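Local coordinates for protein NDP-rhamnosyltransferase (Saccharopolyspora spinosa, PDB 3TSA) that is a glycosyltransferase with the GT-B fold of two Rossmann-like domains, at residues 17-22 with 45-50; 179-184 with 298-303. One frame throughout, in Å; residues are numbered along the deposited sequence.

Contact 1: 17-22 with 45-50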
loop_
_atom_site.group_PDB
_atom_site.type_symbol
_atom_site.label_atom_id
_atom_site.label_comp_id
_atom_site.label_asym_id
_atom_site.label_seq_id
_atom_site.Cartn_x
_atom_site.Cartn_y
_atom_site.Cartn_z
ATOM N N ALA A 17 -0.560 7.512 -9.594
ATOM C CA ALA A 17 -1.608 8.526 -9.439
ATOM C C ALA A 17 -2.912 7.877 -8.894
ATOM O O ALA A 17 -3.689 8.563 -8.327
ATOM C CB ALA A 17 -1.929 9.184 -10.792
ATOM N N MET A 18 -3.074 6.547 -9.057
ATOM C CA MET A 18 -4.305 5.874 -8.605
ATOM C C MET A 18 -4.105 5.169 -7.279
ATOM O O MET A 18 -5.045 4.599 -6.742
ATOM C CB MET A 18 -4.723 4.828 -9.620
ATOM C CG MET A 18 -5.058 5.556 -10.942
ATOM S SD MET A 18 -6.049 4.572 -12.045
ATOM C CE MET A 18 -4.772 3.590 -12.456
ATOM N N VAL A 19 -2.871 5.160 -6.773
ATOM C CA VAL A 19 -2.611 4.258 -5.605
ATOM C C VAL A 19 -3.415 4.630 -4.325
ATOM O O VAL A 19 -4.063 3.730 -3.729
ATOM C CB VAL A 19 -1.103 4.121 -5.344
ATOM C CG1 VAL A 19 -0.822 3.758 -3.889
ATOM C CG2 VAL A 19 -0.393 3.151 -6.288
ATOM N N PRO A 20 -3.470 5.919 -3.954
ATOM C CA PRO A 20 -4.222 6.316 -2.779
ATOM C C PRO A 20 -5.721 5.926 -2.922
ATOM O O PRO A 20 -6.378 5.521 -1.894
ATOM C CB PRO A 20 -4.032 7.843 -2.790
ATOM C CG PRO A 20 -2.582 7.944 -3.253
ATOM C CD PRO A 20 -2.521 6.981 -4.366
ATOM N N LEU A 21 -6.280 6.088 -4.140
ATOM C CA LEU A 21 -7.672 5.673 -4.356
ATOM C C LEU A 21 -7.824 4.136 -4.187
ATOM O O LEU A 21 -8.827 3.648 -3.625
ATOM C CB LEU A 21 -8.165 6.107 -5.759
ATOM C CG LEU A 21 -9.639 5.842 -6.047
ATOM C CD1 LEU A 21 -10.634 6.450 -5.013
ATOM C CD2 LEU A 21 -9.980 6.420 -7.431
ATOM N N CYS A 22 -6.858 3.382 -4.701
ATOM C CA CYS A 22 -6.888 1.909 -4.562
ATOM C C CYS A 22 -6.892 1.571 -3.059
ATOM O O CYS A 22 -7.637 0.634 -2.643
ATOM C CB CYS A 22 -5.673 1.271 -5.237
ATOM S SG CYS A 22 -5.851 1.295 -7.030
ATOM N N HIS A 45 3.021 -3.970 -6.931
ATOM C CA HIS A 45 3.457 -4.682 -5.786
ATOM C C HIS A 45 4.105 -3.828 -4.757
ATOM O O HIS A 45 3.837 -4.006 -3.519
ATOM C CB HIS A 45 4.339 -5.881 -6.135
ATOM C CG HIS A 45 3.650 -6.923 -6.951
ATOM N ND1 HIS A 45 4.327 -7.969 -7.537
ATOM C CD2 HIS A 45 2.333 -7.102 -7.269
ATOM C CE1 HIS A 45 3.468 -8.747 -8.179
ATOM N NE2 HIS A 45 2.256 -8.228 -8.061
ATOM N N GLY A 46 4.844 -2.797 -5.200
ATOM C CA GLY A 46 5.560 -1.926 -4.265
ATOM C C GLY A 46 4.638 -1.054 -3.429
ATOM O O GLY A 46 5.053 -0.525 -2.421
ATOM N N ALA A 47 3.368 -0.963 -3.861
ATOM C CA ALA A 47 2.241 -0.213 -3.187
ATOM C C ALA A 47 1.272 -1.048 -2.293
ATOM O O ALA A 47 0.256 -0.605 -1.752
ATOM C CB ALA A 47 1.418 0.552 -4.221
ATOM N N GLY A 48 1.722 -2.310 -2.232
ATOM C CA GLY A 48 1.044 -3.319 -1.435
ATOM C C GLY A 48 -0.158 -3.908 -2.175
ATOM O O GLY A 48 -1.068 -4.490 -1.590
ATOM N N LEU A 49 -0.213 -3.665 -3.474
ATOM C CA LEU A 49 -1.361 -4.075 -4.253
ATOM C C LEU A 49 -1.202 -5.409 -4.902
ATOM O O LEU A 49 -0.073 -5.935 -5.040
ATOM C CB LEU A 49 -1.743 -3.024 -5.314
ATOM C CG LEU A 49 -2.079 -1.708 -4.611
ATOM C CD1 LEU A 49 -2.166 -0.576 -5.629
ATOM C CD2 LEU A 49 -3.356 -1.760 -3.759
ATOM N N THR A 50 -2.342 -5.986 -5.306
ATOM C CA THR A 50 -2.265 -7.253 -6.049
ATOM C C THR A 50 -2.562 -7.060 -7.550
ATOM O O THR A 50 -3.341 -6.175 -7.924
ATOM C CB THR A 50 -3.207 -8.343 -5.445
ATOM O OG1 THR A 50 -4.521 -7.866 -5.468
ATOM C CG2 THR A 50 -2.771 -8.636 -4.004
#

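Contact 2: 179-184 with 298-303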
loop_
_atom_site.group_PDB
_atom_site.type_symbol
_atom_site.label_atom_id
_atom_site.label_comp_id
_atom_site.label_asym_id
_atom_site.label_seq_id
_atom_site.Cartn_x
_atom_site.Cartn_y
_atom_site.Cartn_z
ATOM N N LEU A 179 -12.538 10.928 -13.061
ATOM C CA LEU A 179 -12.042 11.536 -11.801
ATOM C C LEU A 179 -10.814 12.383 -12.151
ATOM O O LEU A 179 -9.999 11.958 -12.960
ATOM C CB LEU A 179 -11.626 10.484 -10.788
ATOM C CG LEU A 179 -12.762 9.516 -10.423
ATOM C CD1 LEU A 179 -12.160 8.571 -9.386
ATOM C CD2 LEU A 179 -13.899 10.238 -9.785
ATOM N N ASP A 180 -10.684 13.560 -11.530
ATOM C CA ASP A 180 -9.636 14.506 -11.938
ATOM C C ASP A 180 -8.954 15.093 -10.696
ATOM O O ASP A 180 -9.570 15.920 -9.966
ATOM C CB ASP A 180 -10.358 15.644 -12.781
ATOM C CG ASP A 180 -9.384 16.537 -13.438
ATOM O OD1 ASP A 180 -8.161 16.420 -13.148
ATOM O OD2 ASP A 180 -9.845 17.379 -14.283
ATOM N N PRO A 181 -7.635 14.774 -10.475
ATOM C CA PRO A 181 -6.911 15.352 -9.372
ATOM C C PRO A 181 -6.169 16.672 -9.760
ATOM O O PRO A 181 -5.521 17.300 -8.925
ATOM C CB PRO A 181 -5.883 14.261 -9.057
ATOM C CG PRO A 181 -5.452 13.724 -10.485
ATOM C CD PRO A 181 -6.863 13.757 -11.240
ATOM N N CYS A 182 -6.248 17.073 -11.034
ATOM C CA CYS A 182 -5.601 18.322 -11.396
ATOM C C CYS A 182 -6.256 19.594 -10.798
ATOM O O CYS A 182 -7.471 19.729 -10.825
ATOM C CB CYS A 182 -5.641 18.419 -12.957
ATOM S SG CYS A 182 -4.663 19.810 -13.613
ATOM N N PRO A 183 -5.455 20.502 -10.221
ATOM C CA PRO A 183 -5.989 21.780 -9.788
ATOM C C PRO A 183 -6.830 22.365 -10.952
ATOM O O PRO A 183 -6.349 22.440 -12.073
ATOM C CB PRO A 183 -4.709 22.583 -9.487
ATOM C CG PRO A 183 -3.694 21.520 -9.084
ATOM C CD PRO A 183 -3.987 20.392 -10.015
ATOM N N PRO A 184 -8.147 22.710 -10.757
ATOM C CA PRO A 184 -8.949 23.107 -11.937
ATOM C C PRO A 184 -8.379 24.274 -12.710
ATOM O O PRO A 184 -8.561 24.325 -13.926
ATOM C CB PRO A 184 -10.296 23.508 -11.327
ATOM C CG PRO A 184 -10.414 22.435 -10.159
ATOM C CD PRO A 184 -8.972 22.381 -9.564
ATOM N N THR A 298 5.685 14.212 -9.114
ATOM C CA THR A 298 6.675 15.186 -8.582
ATOM C C THR A 298 5.996 16.546 -8.480
ATOM O O THR A 298 6.044 17.211 -7.410
ATOM C CB THR A 298 7.905 15.200 -9.428
ATOM O OG1 THR A 298 8.589 13.911 -9.277
ATOM C CG2 THR A 298 8.826 16.405 -9.008
ATOM N N ALA A 299 5.347 16.950 -9.574
ATOM C CA ALA A 299 4.803 18.345 -9.630
ATOM C C ALA A 299 3.609 18.536 -8.700
ATOM O O ALA A 299 3.498 19.584 -8.048
ATOM C CB ALA A 299 4.443 18.706 -11.075
ATOM N N PHE A 300 2.698 17.562 -8.652
ATOM C CA PHE A 300 1.546 17.717 -7.800
ATOM C C PHE A 300 1.960 17.602 -6.326
ATOM O O PHE A 300 1.338 18.227 -5.463
ATOM C CB PHE A 300 0.444 16.695 -8.159
ATOM C CG PHE A 300 -0.335 17.031 -9.394
ATOM C CD1 PHE A 300 0.030 18.057 -10.291
ATOM C CD2 PHE A 300 -1.440 16.282 -9.681
ATOM C CE1 PHE A 300 -0.785 18.323 -11.478
ATOM C CE2 PHE A 300 -2.250 16.575 -10.778
ATOM C CZ PHE A 300 -1.882 17.569 -11.702
ATOM N N THR A 301 3.025 16.840 -6.027
ATOM C CA THR A 301 3.482 16.760 -4.642
ATOM C C THR A 301 4.038 18.126 -4.267
ATOM O O THR A 301 3.733 18.641 -3.188
ATOM C CB THR A 301 4.542 15.676 -4.453
ATOM O OG1 THR A 301 3.937 14.400 -4.644
ATOM C CG2 THR A 301 5.180 15.721 -3.091
ATOM N N ALA A 302 4.888 18.706 -5.154
ATOM C CA ALA A 302 5.401 20.033 -4.915
ATOM C C ALA A 302 4.211 21.027 -4.733
ATOM O O ALA A 302 4.215 21.810 -3.761
ATOM C CB ALA A 302 6.367 20.489 -6.023
ATOM N N THR A 303 3.237 20.972 -5.637
ATOM C CA THR A 303 2.157 21.998 -5.679
ATOM C C THR A 303 1.316 21.844 -4.384
ATOM O O THR A 303 1.061 22.841 -3.675
ATOM C CB THR A 303 1.325 21.807 -6.928
ATOM O OG1 THR A 303 2.172 22.163 -7.999
ATOM C CG2 THR A 303 0.146 22.802 -6.942
#

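Contact 1: 17-22 with 45-50
The first turn of helix 19-27 lies beside the chain that leaves helix 38-46, with V19 CA 7.0 Å from A47 CA and C22 CA 8.2 Å from L49 CA. Between these backbones the contact is purely apolar. V19 offers both branches to a single methyl: CG2 comes within 3.8 Å of A47 CB and CG1 within 3.9 Å of the same A47 CB. With CG1 anti to its own backbone N (chi1 155°), the fork of the valine opens onto that methyl. CG2 also reaches the tip of L49, where V19 CG2 and L49 CD1 are 4.2 Å apart and the two side chains pass at a slant. One turn along, C22 sits against both ends of the leucine fork, its CB 4.0 Å from L49 CD1 and nearly as close to CD2. The leucine CG lies beside its own backbone N and anti to the carbonyl carbon (chi1 -60°), which carries the fork toward the helix. A Schellman motif sets up this course: G48 has a positive phi of 82°, and its N bonds to H45 O at 3.0 Å, ending helix 38-46 and turning the chain toward strand 50-53. The contact thus joins two successive beta-alpha-beta crossovers of the N-terminal Rossmann-like sheet. W23 NE1 of helix 19-27 adds a hydrogen bond to A47 O, and Y202 packs on both V19 and A47. On the sheet side C22 and L49 share I34 of strand 31-36, while T50 pairs with a strand of the second subunit, extending the sheet across the interface.

Contact 2: 179-184 with 298-303
D180 OD2 is gripped by R142 NH1 in a salt bridge and by Q187 NE2 in a hydrogen bond, and the same carboxylate takes the backbone N of C182, a residue that lies against F300. That last bond, C182 N to D180 OD1 at 2.9 Å, reaches the oxygen from above the carboxylate plane and closes an Asx turn. In this GT-B fold the turn follows strand 177-180 of the N-terminal sheet and meets helix 296-304 of the C-terminal domain, so the contact bridges the two domains. F300 supplies the ring, its CG beside the backbone N (chi1 -77°), and the rim atoms CE2 and CZ run into the proline-rich chain. P183 CD sits over one face in a CH-pi contact, 4.2 Å from the F300 ring centroid and 25° off the normal, displaced toward the rim. P181 O approaches F300 CE2 obliquely at 3.8 Å. Helix 358-371 packs beside both segments, with I370 touching P183 and T303, while Y321 of helix 318-327 lies on F300. The sulfur of C182 also comes in obliquely, 68° off the ring normal, leaving SG 4.1 Å from F300 CZ.

In the fold
Contact 1 (17-22 with 45-50) is internal to the N-terminal domain, whereas contact 2 (179-184 with 298-303) ties that domain to the C-terminal one. Their centres are about 17 Å apart, yet they touch directly: L21 CD2 meets L179 CD1 at 3.6 Å, linking helix 19-27 to strand 177-180, whose end belongs to contact 2. Neighbouring residues make a second connection, since Y202 packs on contact 1 and N203 hydrogen-bonds T301 OG1 of contact 2. Contact 2 lies nearer the middle of the chain, its centre about 8 Å from the chain centre against about 14 Å for contact 1. A bound magnesium ion lies about 9 Å from the side chain of C182 in contact 2.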